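Local structure of angiotensin-converting enzyme (Anopheles gambiae, 6S1Y) at residues 154-159 / 250-255; 131-136 / 140-145; 17-22 / 84-89. The protein is a zinc metallopeptidase of the angiotensin-converting enzyme family, which probably trims dipeptides from the C-terminal ends of peptide substrates. All blocks are in the same frame, centred on the assembly; numbering follows the deposited sequence.

Contact 1. Residues 154-159 / 250-255. With KSN ((2~{S})-2-[[(4~{S})-4-azanyl-5-oxidanyl-5-oxidanylidene-pentanoyl]amino]pentanedioic acid), chain H.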
loop_
_atom_site.group_PDB
_atom_site.type_symbol
_atom_site.label_atom_id
_atom_site.label_comp_id
_atom_site.label_asym_id
_atom_site.label_seq_id
_atom_site.Cartn_x
_atom_site.Cartn_y
_atom_site.Cartn_z
ATOM N N TYR A 154 22.568 -8.631 10.318
ATOM C CA TYR A 154 23.051 -7.398 10.937
ATOM C C TYR A 154 22.150 -6.220 10.585
ATOM O O TYR A 154 21.686 -5.490 11.467
ATOM C CB TYR A 154 24.503 -7.121 10.503
ATOM C CG TYR A 154 24.986 -5.693 10.758
ATOM C CD1 TYR A 154 25.482 -5.321 11.994
ATOM C CD2 TYR A 154 24.944 -4.731 9.752
ATOM C CE1 TYR A 154 25.919 -4.028 12.230
ATOM C CE2 TYR A 154 25.379 -3.442 9.976
ATOM C CZ TYR A 154 25.875 -3.096 11.222
ATOM O OH TYR A 154 26.308 -1.798 11.458
ATOM N N TYR A 155 21.854 -6.029 9.301
ATOM C CA TYR A 155 21.055 -4.865 8.944
ATOM C C TYR A 155 19.626 -5.001 9.436
ATOM O O TYR A 155 18.988 -4.008 9.786
ATOM C CB TYR A 155 21.077 -4.622 7.440
ATOM C CG TYR A 155 22.398 -4.056 6.934
ATOM C CD1 TYR A 155 22.821 -2.760 7.267
ATOM C CD2 TYR A 155 23.222 -4.820 6.112
ATOM C CE1 TYR A 155 24.028 -2.257 6.798
ATOM C CE2 TYR A 155 24.422 -4.330 5.657
ATOM C CZ TYR A 155 24.824 -3.052 5.988
ATOM O OH TYR A 155 26.027 -2.598 5.500
ATOM N N TRP A 156 19.078 -6.216 9.417
ATOM C CA TRP A 156 17.733 -6.414 9.960
ATOM C C TRP A 156 17.690 -5.981 11.419
ATOM O O TRP A 156 16.836 -5.181 11.820
ATOM C CB TRP A 156 17.317 -7.873 9.797
ATOM C CG TRP A 156 15.886 -8.159 10.113
ATOM C CD1 TRP A 156 14.886 -8.416 9.220
ATOM C CD2 TRP A 156 15.291 -8.241 11.411
ATOM N NE1 TRP A 156 13.693 -8.658 9.889
ATOM C CE2 TRP A 156 13.919 -8.554 11.230
ATOM C CE3 TRP A 156 15.779 -8.082 12.718
ATOM C CZ2 TRP A 156 13.032 -8.683 12.300
ATOM C CZ3 TRP A 156 14.887 -8.215 13.790
ATOM C CH2 TRP A 156 13.536 -8.520 13.570
ATOM N N VAL A 157 18.662 -6.453 12.211
ATOM C CA VAL A 157 18.741 -6.103 13.629
ATOM C C VAL A 157 18.944 -4.601 13.824
ATOM O O VAL A 157 18.293 -3.976 14.674
ATOM C CB VAL A 157 19.857 -6.905 14.313
ATOM C CG1 VAL A 157 20.129 -6.360 15.730
ATOM C CG2 VAL A 157 19.481 -8.398 14.340
ATOM N N GLN A 158 19.868 -4.005 13.066
ATOM C CA GLN A 158 20.063 -2.559 13.120
ATOM C C GLN A 158 18.764 -1.815 12.850
ATOM O O GLN A 158 18.378 -0.913 13.604
ATOM C CB GLN A 158 21.117 -2.143 12.101
ATOM C CG GLN A 158 22.520 -2.584 12.469
ATOM C CD GLN A 158 23.120 -1.733 13.556
ATOM O OE1 GLN A 158 22.996 -0.494 13.544
ATOM N NE2 GLN A 158 23.785 -2.377 14.502
ATOM N N TRP A 159 18.074 -2.177 11.768
ATOM C CA TRP A 159 16.884 -1.434 11.374
ATOM C C TRP A 159 15.821 -1.475 12.465
ATOM O O TRP A 159 15.292 -0.432 12.874
ATOM C CB TRP A 159 16.311 -1.984 10.062
ATOM C CG TRP A 159 15.006 -1.311 9.731
ATOM C CD1 TRP A 159 13.748 -1.818 9.888
ATOM C CD2 TRP A 159 14.835 0.026 9.232
ATOM N NE1 TRP A 159 12.804 -0.886 9.520
ATOM C CE2 TRP A 159 13.448 0.248 9.102
ATOM C CE3 TRP A 159 15.726 1.051 8.871
ATOM C CZ2 TRP A 159 12.931 1.449 8.629
ATOM C CZ3 TRP A 159 15.214 2.237 8.409
ATOM C CH2 TRP A 159 13.827 2.434 8.301
ATOM N N GLY A 250 14.344 -10.798 0.764
ATOM C CA GLY A 250 14.628 -9.713 -0.148
ATOM C C GLY A 250 14.015 -8.390 0.223
ATOM O O GLY A 250 14.114 -7.445 -0.559
ATOM N N ASN A 251 13.445 -8.292 1.429
ATOM C CA ASN A 251 12.585 -7.181 1.827
ATOM C C ASN A 251 12.553 -7.145 3.355
ATOM O O ASN A 251 12.370 -8.182 3.983
ATOM C CB ASN A 251 11.181 -7.373 1.242
ATOM C CG ASN A 251 10.208 -6.331 1.715
ATOM O OD1 ASN A 251 9.696 -6.405 2.840
ATOM N ND2 ASN A 251 9.929 -5.342 0.865
ATOM N N LEU A 252 12.742 -5.956 3.945
ATOM C CA LEU A 252 12.915 -5.854 5.388
ATOM C C LEU A 252 11.703 -6.362 6.168
ATOM O O LEU A 252 11.845 -6.800 7.317
ATOM C CB LEU A 252 13.181 -4.403 5.791
ATOM C CG LEU A 252 14.635 -3.988 6.010
ATOM C CD1 LEU A 252 14.717 -2.501 6.249
ATOM C CD2 LEU A 252 15.222 -4.747 7.186
ATOM N N TRP A 253 10.509 -6.284 5.593
ATOM C CA TRP A 253 9.294 -6.733 6.240
ATOM C C TRP A 253 8.784 -8.055 5.680
ATOM O O TRP A 253 7.771 -8.567 6.156
ATOM C CB TRP A 253 8.239 -5.636 6.101
ATOM C CG TRP A 253 8.816 -4.310 6.487
ATOM C CD1 TRP A 253 8.863 -3.781 7.735
ATOM C CD2 TRP A 253 9.460 -3.363 5.619
ATOM N NE1 TRP A 253 9.481 -2.552 7.711
ATOM C CE2 TRP A 253 9.876 -2.282 6.421
ATOM C CE3 TRP A 253 9.707 -3.317 4.237
ATOM C CZ2 TRP A 253 10.505 -1.165 5.893
ATOM C CZ3 TRP A 253 10.361 -2.208 3.712
ATOM C CH2 TRP A 253 10.749 -1.141 4.541
ATOM N N ALA A 254 9.467 -8.615 4.680
ATOM C CA ALA A 254 9.027 -9.829 3.983
ATOM C C ALA A 254 7.633 -9.671 3.406
ATOM O O ALA A 254 6.887 -10.655 3.296
ATOM C CB ALA A 254 9.076 -11.046 4.909
ATOM N N GLN A 255 7.260 -8.446 3.034
ATOM C CA GLN A 255 5.899 -8.223 2.562
ATOM C C GLN A 255 5.720 -8.630 1.106
ATOM O O GLN A 255 4.623 -9.005 0.700
ATOM C CB GLN A 255 5.513 -6.757 2.752
ATOM C CG GLN A 255 6.243 -5.762 1.874
ATOM C CD GLN A 255 5.896 -4.331 2.269
ATOM O OE1 GLN A 255 6.136 -3.927 3.415
ATOM N NE2 GLN A 255 5.257 -3.590 1.367
HETATM C C10 KSN H . 0.829 7.828 2.503
HETATM C C13 KSN H . 0.992 4.735 -0.963
HETATM C C17 KSN H . 4.193 -0.634 0.963
HETATM C C02 KSN H . 3.338 -0.493 -0.303
HETATM C C03 KSN H . 2.677 0.877 -0.514
HETATM C C04 KSN H . 3.286 2.060 0.220
HETATM C C05 KSN H . 3.805 3.208 -0.684
HETATM C C07 KSN H . 2.056 4.918 0.146
HETATM C C08 KSN H . 2.048 6.304 0.779
HETATM C C09 KSN H . 0.772 6.586 1.593
HETATM N N01 KSN H . 2.274 -1.502 -0.313
HETATM N N06 KSN H . 3.238 4.563 -0.652
HETATM O O11 KSN H . 1.955 8.320 2.823
HETATM O O12 KSN H . -0.240 8.367 2.956
HETATM O O14 KSN H . 1.286 5.095 -2.136
HETATM O O15 KSN H . -0.117 4.213 -0.740
HETATM O O16 KSN H . 4.749 3.008 -1.389
HETATM O O18 KSN H . 5.402 -0.285 0.895
HETATM O O19 KSN H . 3.771 -1.083 2.062
#
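Leu252 carries the apolar part of this contact by reaching from loop 250-255 between Trp156 and Trp159 of helix 149-163. Its CD1 methyl sits over one face of Trp159, 3.8 Å from the centroid of the five-membered ring and 13° off the ring normal, a CH-pi contact. The other methyl, CD2, lies 4.2 Å from CD1 of Trp156. Both tryptophans hold CG anti to the backbone N, which swings their rings off the helix toward the loop.

Trp159 and Trp253 meet through their pyrrole sides. Their planes are nearly perpendicular at 88°, and NE1 of Trp159 is 4.1 Å from NE1 of Trp253. Both N-H groups hydrogen-bond to the backbone oxygen of Ala484, which brings them together and helps to fix the turn of each ring.

The remaining polar bonds shape the loop and deliver Gln255 to the ligand. Asn251 OD1 takes the backbone N-H of Trp253, making an Asx turn, and also that of Gln255 at 3.2 Å from its N; these two donors approach from opposite faces of the amide plane. A type I turn from Asn251 to Ala254 overlaps the Asx turn. Beyond it, Gln255 NE2 gives a fairly straight bond (162°) to O19 of the bound gamma-glutamyl ligand, with NE2 and O19 3.0 Å apart. Its other amide atom, OE1, bonds to Lys485 NZ, which also reaches the ligand; the amide is thus fixed from both ends.

Leu252 also packs on Leu135 and Phe143 of helix 135-145, while Trp253 rests on Phe434 of helix 431-447. The loop is therefore wedged between helices 149-163, 135-145 and 431-447, with Gln255 at its ligand-pocket end.

Contact 2. Residues 131-136 / 140-145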
loop_
_atom_site.group_PDB
_atom_site.type_symbol
_atom_site.label_atom_id
_atom_site.label_comp_id
_atom_site.label_asym_id
_atom_site.label_seq_id
_atom_site.Cartn_x
_atom_site.Cartn_y
_atom_site.Cartn_z
ATOM N N CYS A 131 28.919 5.594 7.927
ATOM C CA CYS A 131 27.706 5.565 8.729
ATOM C C CYS A 131 26.660 6.520 8.176
ATOM O O CYS A 131 25.899 7.135 8.924
ATOM C CB CYS A 131 28.031 5.873 10.188
ATOM S SG CYS A 131 29.166 4.652 10.973
ATOM N N ASP A 132 26.583 6.629 6.848
ATOM C CA ASP A 132 25.571 7.437 6.181
ATOM C C ASP A 132 24.544 6.585 5.427
ATOM O O ASP A 132 23.826 7.105 4.567
ATOM C CB ASP A 132 26.236 8.438 5.227
ATOM C CG ASP A 132 26.975 7.765 4.075
ATOM O OD1 ASP A 132 27.459 6.627 4.255
ATOM O OD2 ASP A 132 27.072 8.386 2.985
ATOM N N LEU A 133 24.451 5.288 5.742
ATOM C CA LEU A 133 23.487 4.417 5.079
ATOM C C LEU A 133 22.071 4.694 5.569
ATOM O O LEU A 133 21.836 4.866 6.766
ATOM C CB LEU A 133 23.831 2.950 5.330
ATOM C CG LEU A 133 25.026 2.347 4.587
ATOM C CD1 LEU A 133 26.311 2.974 5.037
ATOM C CD2 LEU A 133 25.063 0.831 4.831
ATOM N N SER A 134 21.125 4.723 4.635
ATOM C CA SER A 134 19.707 4.888 4.936
ATOM C C SER A 134 18.913 3.704 4.392
ATOM O O SER A 134 19.418 2.905 3.591
ATOM C CB SER A 134 19.131 6.175 4.320
ATOM O OG SER A 134 19.884 7.311 4.664
ATOM N N LEU A 135 17.644 3.623 4.811
ATOM C CA LEU A 135 16.702 2.717 4.168
ATOM C C LEU A 135 16.686 2.936 2.661
ATOM O O LEU A 135 16.801 1.994 1.873
ATOM C CB LEU A 135 15.297 2.939 4.733
ATOM C CG LEU A 135 14.201 2.124 4.050
ATOM C CD1 LEU A 135 14.519 0.627 4.215
ATOM C CD2 LEU A 135 12.814 2.456 4.598
ATOM N N ASP A 136 16.551 4.188 2.246
ATOM C CA ASP A 136 16.353 4.554 0.850
ATOM C C ASP A 136 17.584 5.340 0.418
ATOM O O ASP A 136 17.732 6.508 0.812
ATOM C CB ASP A 136 15.075 5.392 0.689
ATOM C CG ASP A 136 14.328 5.115 -0.647
ATOM O OD1 ASP A 136 15.005 4.909 -1.706
ATOM O OD2 ASP A 136 13.064 5.114 -0.649
ATOM N N THR A 140 17.423 -0.861 1.407
ATOM C CA THR A 140 16.515 -1.471 0.440
ATOM C C THR A 140 17.264 -2.317 -0.587
ATOM O O THR A 140 16.807 -3.409 -0.966
ATOM C CB THR A 140 15.698 -0.386 -0.246
ATOM O OG1 THR A 140 14.775 0.158 0.711
ATOM C CG2 THR A 140 14.946 -0.939 -1.467
ATOM N N GLU A 141 18.420 -1.851 -1.034
ATOM C CA GLU A 141 19.121 -2.510 -2.129
ATOM C C GLU A 141 20.022 -3.613 -1.611
ATOM O O GLU A 141 20.234 -4.612 -2.302
ATOM C CB GLU A 141 19.901 -1.465 -2.964
ATOM C CG GLU A 141 18.956 -0.746 -3.982
ATOM C CD GLU A 141 19.548 0.480 -4.709
ATOM O OE1 GLU A 141 18.746 1.231 -5.313
ATOM O OE2 GLU A 141 20.789 0.692 -4.690
ATOM N N ILE A 142 20.535 -3.476 -0.398
ATOM C CA ILE A 142 21.224 -4.590 0.243
ATOM C C ILE A 142 20.288 -5.782 0.377
ATOM O O ILE A 142 20.622 -6.908 -0.014
ATOM C CB ILE A 142 21.778 -4.144 1.609
ATOM C CG1 ILE A 142 22.837 -3.055 1.385
ATOM C CG2 ILE A 142 22.353 -5.320 2.393
ATOM C CD1 ILE A 142 23.193 -2.296 2.631
ATOM N N PHE A 143 19.100 -5.564 0.951
ATOM C CA PHE A 143 18.160 -6.670 1.087
ATOM C C PHE A 143 17.740 -7.201 -0.282
ATOM O O PHE A 143 17.625 -8.417 -0.476
ATOM C CB PHE A 143 16.960 -6.236 1.931
ATOM C CG PHE A 143 17.186 -6.435 3.413
ATOM C CD1 PHE A 143 17.783 -5.449 4.182
ATOM C CD2 PHE A 143 16.850 -7.635 4.011
ATOM C CE1 PHE A 143 18.025 -5.644 5.533
ATOM C CE2 PHE A 143 17.093 -7.851 5.359
ATOM C CZ PHE A 143 17.694 -6.841 6.125
ATOM N N ALA A 144 17.577 -6.319 -1.267
ATOM C CA ALA A 144 17.101 -6.787 -2.568
ATOM C C ALA A 144 18.131 -7.696 -3.248
ATOM O O ALA A 144 17.768 -8.747 -3.797
ATOM C CB ALA A 144 16.738 -5.604 -3.461
ATOM N N ASN A 145 19.414 -7.364 -3.153
ATOM C CA ASN A 145 20.415 -7.967 -4.015
ATOM C C ASN A 145 21.506 -8.766 -3.315
ATOM O O ASN A 145 22.200 -9.521 -3.998
ATOM C CB ASN A 145 21.122 -6.884 -4.856
ATOM C CG ASN A 145 20.148 -6.019 -5.639
ATOM O OD1 ASN A 145 20.195 -4.802 -5.555
ATOM N ND2 ASN A 145 19.271 -6.645 -6.405
#
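Thr140 folds back onto Leu135 in the first turns of helix 135-145, and the backbone bond that joins them spans five residues, as in a pi-turn, instead of the four of a regular alpha-helix.

The Thr140 side chain lies obliquely to that of Leu135. Its chi1 of -70° sets OG1 beside its own backbone N, so the hydroxyl and the N-H face the same carbonyl. OG1 also lies 3.5 Å from the CD1 methyl of Leu135, whose side chain starts out away from Thr140 but bends back with its end. Before the helix, Leu133 meets Ile142 through methyls alone, CD2 to CD1 at 4.3 Å, linking the incoming loop to the next turn of the helix. That loop is tied down just before by the Cys131-Cys123 disulfide.

Two donors thus share one acceptor: Leu135 O receives Thr140 N at 3.0 Å, nearly straight (166°) and in the carbonyl plane, while Thr140 OG1, also 3.0 Å from Leu135 O, approaches from above that plane.

Contact 3. Residues 17-22 / 84-89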
loop_
_atom_site.group_PDB
_atom_site.type_symbol
_atom_site.label_atom_id
_atom_site.label_comp_id
_atom_site.label_asym_id
_atom_site.label_seq_id
_atom_site.Cartn_x
_atom_site.Cartn_y
_atom_site.Cartn_z
ATOM N N GLN A 17 -27.164 25.763 -0.690
ATOM C CA GLN A 17 -26.340 26.962 -0.776
ATOM C C GLN A 17 -25.489 27.143 0.472
ATOM O O GLN A 17 -24.394 27.707 0.393
ATOM C CB GLN A 17 -27.220 28.192 -0.979
ATOM C CG GLN A 17 -28.199 28.060 -2.124
ATOM C CD GLN A 17 -28.338 29.340 -2.936
ATOM O OE1 GLN A 17 -27.845 30.403 -2.546
ATOM N NE2 GLN A 17 -29.008 29.239 -4.076
ATOM N N ILE A 18 -25.979 26.689 1.628
ATOM C CA ILE A 18 -25.221 26.824 2.866
ATOM C C ILE A 18 -24.016 25.893 2.851
ATOM O O ILE A 18 -22.885 26.310 3.131
ATOM C CB ILE A 18 -26.120 26.540 4.084
ATOM C CG1 ILE A 18 -27.386 27.395 4.029
ATOM C CG2 ILE A 18 -25.358 26.797 5.370
ATOM C CD1 ILE A 18 -28.337 27.146 5.192
ATOM N N VAL A 19 -24.240 24.611 2.543
ATOM C CA VAL A 19 -23.132 23.665 2.508
ATOM C C VAL A 19 -22.142 24.071 1.427
ATOM O O VAL A 19 -20.934 23.867 1.574
ATOM C CB VAL A 19 -23.633 22.221 2.298
ATOM C CG1 VAL A 19 -24.755 21.879 3.279
ATOM C CG2 VAL A 19 -24.085 22.013 0.867
ATOM N N GLU A 20 -22.629 24.663 0.335
ATOM C CA GLU A 20 -21.729 25.112 -0.722
ATOM C C GLU A 20 -20.764 26.174 -0.208
ATOM O O GLU A 20 -19.590 26.187 -0.588
ATOM C CB GLU A 20 -22.538 25.640 -1.903
ATOM C CG GLU A 20 -21.925 25.343 -3.263
ATOM C CD GLU A 20 -22.938 25.464 -4.395
ATOM O OE1 GLU A 20 -22.596 26.044 -5.449
ATOM O OE2 GLU A 20 -24.080 24.979 -4.223
ATOM N N TRP A 21 -21.234 27.070 0.663
ATOM C CA TRP A 21 -20.327 28.027 1.289
ATOM C C TRP A 21 -19.429 27.333 2.305
ATOM O O TRP A 21 -18.250 27.679 2.443
ATOM C CB TRP A 21 -21.119 29.160 1.953
ATOM C CG TRP A 21 -20.311 30.002 2.919
ATOM C CD1 TRP A 21 -20.616 30.276 4.227
ATOM C CD2 TRP A 21 -19.064 30.664 2.655
ATOM N NE1 TRP A 21 -19.641 31.070 4.786
ATOM C CE2 TRP A 21 -18.677 31.319 3.843
ATOM C CE3 TRP A 21 -18.237 30.762 1.529
ATOM C CZ2 TRP A 21 -17.500 32.067 3.936
ATOM C CZ3 TRP A 21 -17.070 31.504 1.623
ATOM C CH2 TRP A 21 -16.713 32.147 2.818
ATOM N N ILE A 22 -19.974 26.351 3.025
ATOM C CA ILE A 22 -19.163 25.575 3.956
ATOM C C ILE A 22 -18.093 24.795 3.199
ATOM O O ILE A 22 -16.927 24.764 3.607
ATOM C CB ILE A 22 -20.062 24.649 4.797
ATOM C CG1 ILE A 22 -21.018 25.483 5.661
ATOM C CG2 ILE A 22 -19.213 23.739 5.664
ATOM C CD1 ILE A 22 -21.983 24.668 6.507
ATOM N N LYS A 84 -27.830 14.579 1.506
ATOM C CA LYS A 84 -27.622 13.923 2.789
ATOM C C LYS A 84 -26.179 13.464 2.929
ATOM O O LYS A 84 -25.597 13.513 4.019
ATOM C CB LYS A 84 -28.557 12.720 2.935
ATOM C CG LYS A 84 -30.039 13.036 3.035
ATOM C CD LYS A 84 -30.823 11.780 3.428
ATOM C CE LYS A 84 -32.289 11.866 3.027
ATOM N NZ LYS A 84 -33.134 10.822 3.681
ATOM N N ARG A 85 -25.588 13.003 1.826
ATOM C CA ARG A 85 -24.247 12.434 1.871
ATOM C C ARG A 85 -23.193 13.518 2.024
ATOM O O ARG A 85 -22.173 13.310 2.688
ATOM C CB ARG A 85 -24.004 11.618 0.606
ATOM C CG ARG A 85 -22.866 10.636 0.684
ATOM C CD ARG A 85 -22.748 9.855 -0.627
ATOM N NE ARG A 85 -21.484 9.141 -0.711
ATOM C CZ ARG A 85 -21.227 7.989 -0.101
ATOM N NH1 ARG A 85 -22.154 7.414 0.644
ATOM N NH2 ARG A 85 -20.033 7.421 -0.234
ATOM N N ARG A 86 -23.414 14.681 1.408
ATOM C CA ARG A 86 -22.472 15.783 1.556
ATOM C C ARG A 86 -22.436 16.282 2.987
ATOM O O ARG A 86 -21.370 16.672 3.475
ATOM C CB ARG A 86 -22.848 16.915 0.605
ATOM C CG ARG A 86 -22.514 16.637 -0.856
ATOM C CD ARG A 86 -23.352 17.496 -1.810
ATOM N NE ARG A 86 -23.027 18.917 -1.720
ATOM C CZ ARG A 86 -23.780 19.894 -2.222
ATOM N NH1 ARG A 86 -24.914 19.612 -2.852
ATOM N NH2 ARG A 86 -23.400 21.158 -2.087
ATOM N N ILE A 87 -23.575 16.257 3.674
ATOM C CA ILE A 87 -23.629 16.753 5.043
ATOM C C ILE A 87 -22.982 15.762 6.002
ATOM O O ILE A 87 -22.319 16.162 6.966
ATOM C CB ILE A 87 -25.088 17.047 5.444
ATOM C CG1 ILE A 87 -25.614 18.268 4.687
ATOM C CG2 ILE A 87 -25.193 17.267 6.951
ATOM C CD1 ILE A 87 -27.079 18.171 4.340
ATOM N N LYS A 88 -23.177 14.459 5.771
ATOM C CA LYS A 88 -22.583 13.452 6.647
ATOM C C LYS A 88 -21.060 13.458 6.554
ATOM O O LYS A 88 -20.371 13.395 7.578
ATOM C CB LYS A 88 -23.135 12.069 6.295
ATOM C CG LYS A 88 -22.628 10.930 7.188
ATOM C CD LYS A 88 -23.094 9.552 6.684
ATOM C CE LYS A 88 -22.289 9.076 5.468
ATOM N NZ LYS A 88 -23.146 8.491 4.388
ATOM N N LYS A 89 -20.515 13.539 5.338
ATOM C CA LYS A 89 -19.064 13.483 5.177
ATOM C C LYS A 89 -18.394 14.759 5.655
ATOM O O LYS A 89 -17.265 14.716 6.158
ATOM C CB LYS A 89 -18.713 13.200 3.717
ATOM C CG LYS A 89 -19.199 11.818 3.274
ATOM C CD LYS A 89 -18.907 11.522 1.820
ATOM C CE LYS A 89 -17.613 10.760 1.651
ATOM N NZ LYS A 89 -17.802 9.283 1.826
#
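Helices 12-42 and 81-90 run in roughly the same direction here, the axes of their short segments inclined at 38° and 11.0 Å apart at closest approach, with Val19 facing Ile87 at a CA-CA distance of 7.4 Å. Val19 is the residue that bridges the gap, and its two methyls are divided between two partners. CG1 meets the CG1 of Ile87 at 4.0 Å, an apolar touch in which the two side chains cross at about a right angle. With CG1 beside the backbone N (chi1 -50°), CG2 falls between N and the carbonyl carbon and turns to the guanidinium of Arg86.

Arg86 reaches across at about a right angle to Val19. Its chain bends at chi3 (67°), which brings the guanidinium alongside the valine, meeting its methyl obliquely: NH2 comes within 3.2 Å of Val19 CG2, while CZ is 3.8 Å from the same methyl. This is a tight contact, shorter than usual for a nitrogen and a methyl, with no hydrogen bond between the segments. The nearby carboxylate of Glu20 is too distant for a salt bridge, its OE2 being 4.4 Å from Arg86 NH2, though its charge probably adds a mild attraction. The firm polar partner of the guanidinium is Glu23, one turn further along helix 12-42, which forms a salt bridge with Arg86 NE and thereby holds the planar group beside Val19.

Val19 also packs on Leu70 of helix 46-70, and Arg86 touches Glu374 and Phe375 of a loop. Such packing of the N-terminal helices on one another is a feature of the angiotensin-converting enzyme fold, where, as in its relatives, the N-terminal helices probably form a lid over the active-site cleft.

In the fold
Along the chain contact 3 closes first, contact 2 follows and contact 1 comes last. Contacts 1 and 2 are neighbours, their centres 10 Å apart: helices 135-145 and 149-163 are consecutive, and Leu252 lies against both, so their apolar side chains join in one packed patch beside the ligand pocket. Leu252 CD2 is 3.4 Å from Phe143 CE1 there. Contact 3 lies on the opposite side of the chain's centre, its centre 47 Å from that of contact 1 and 48 Å from that of contact 2. One end of this largely helical enzyme thus assembles the N-terminal helices, while the other packs a loop that reaches the bound ligand.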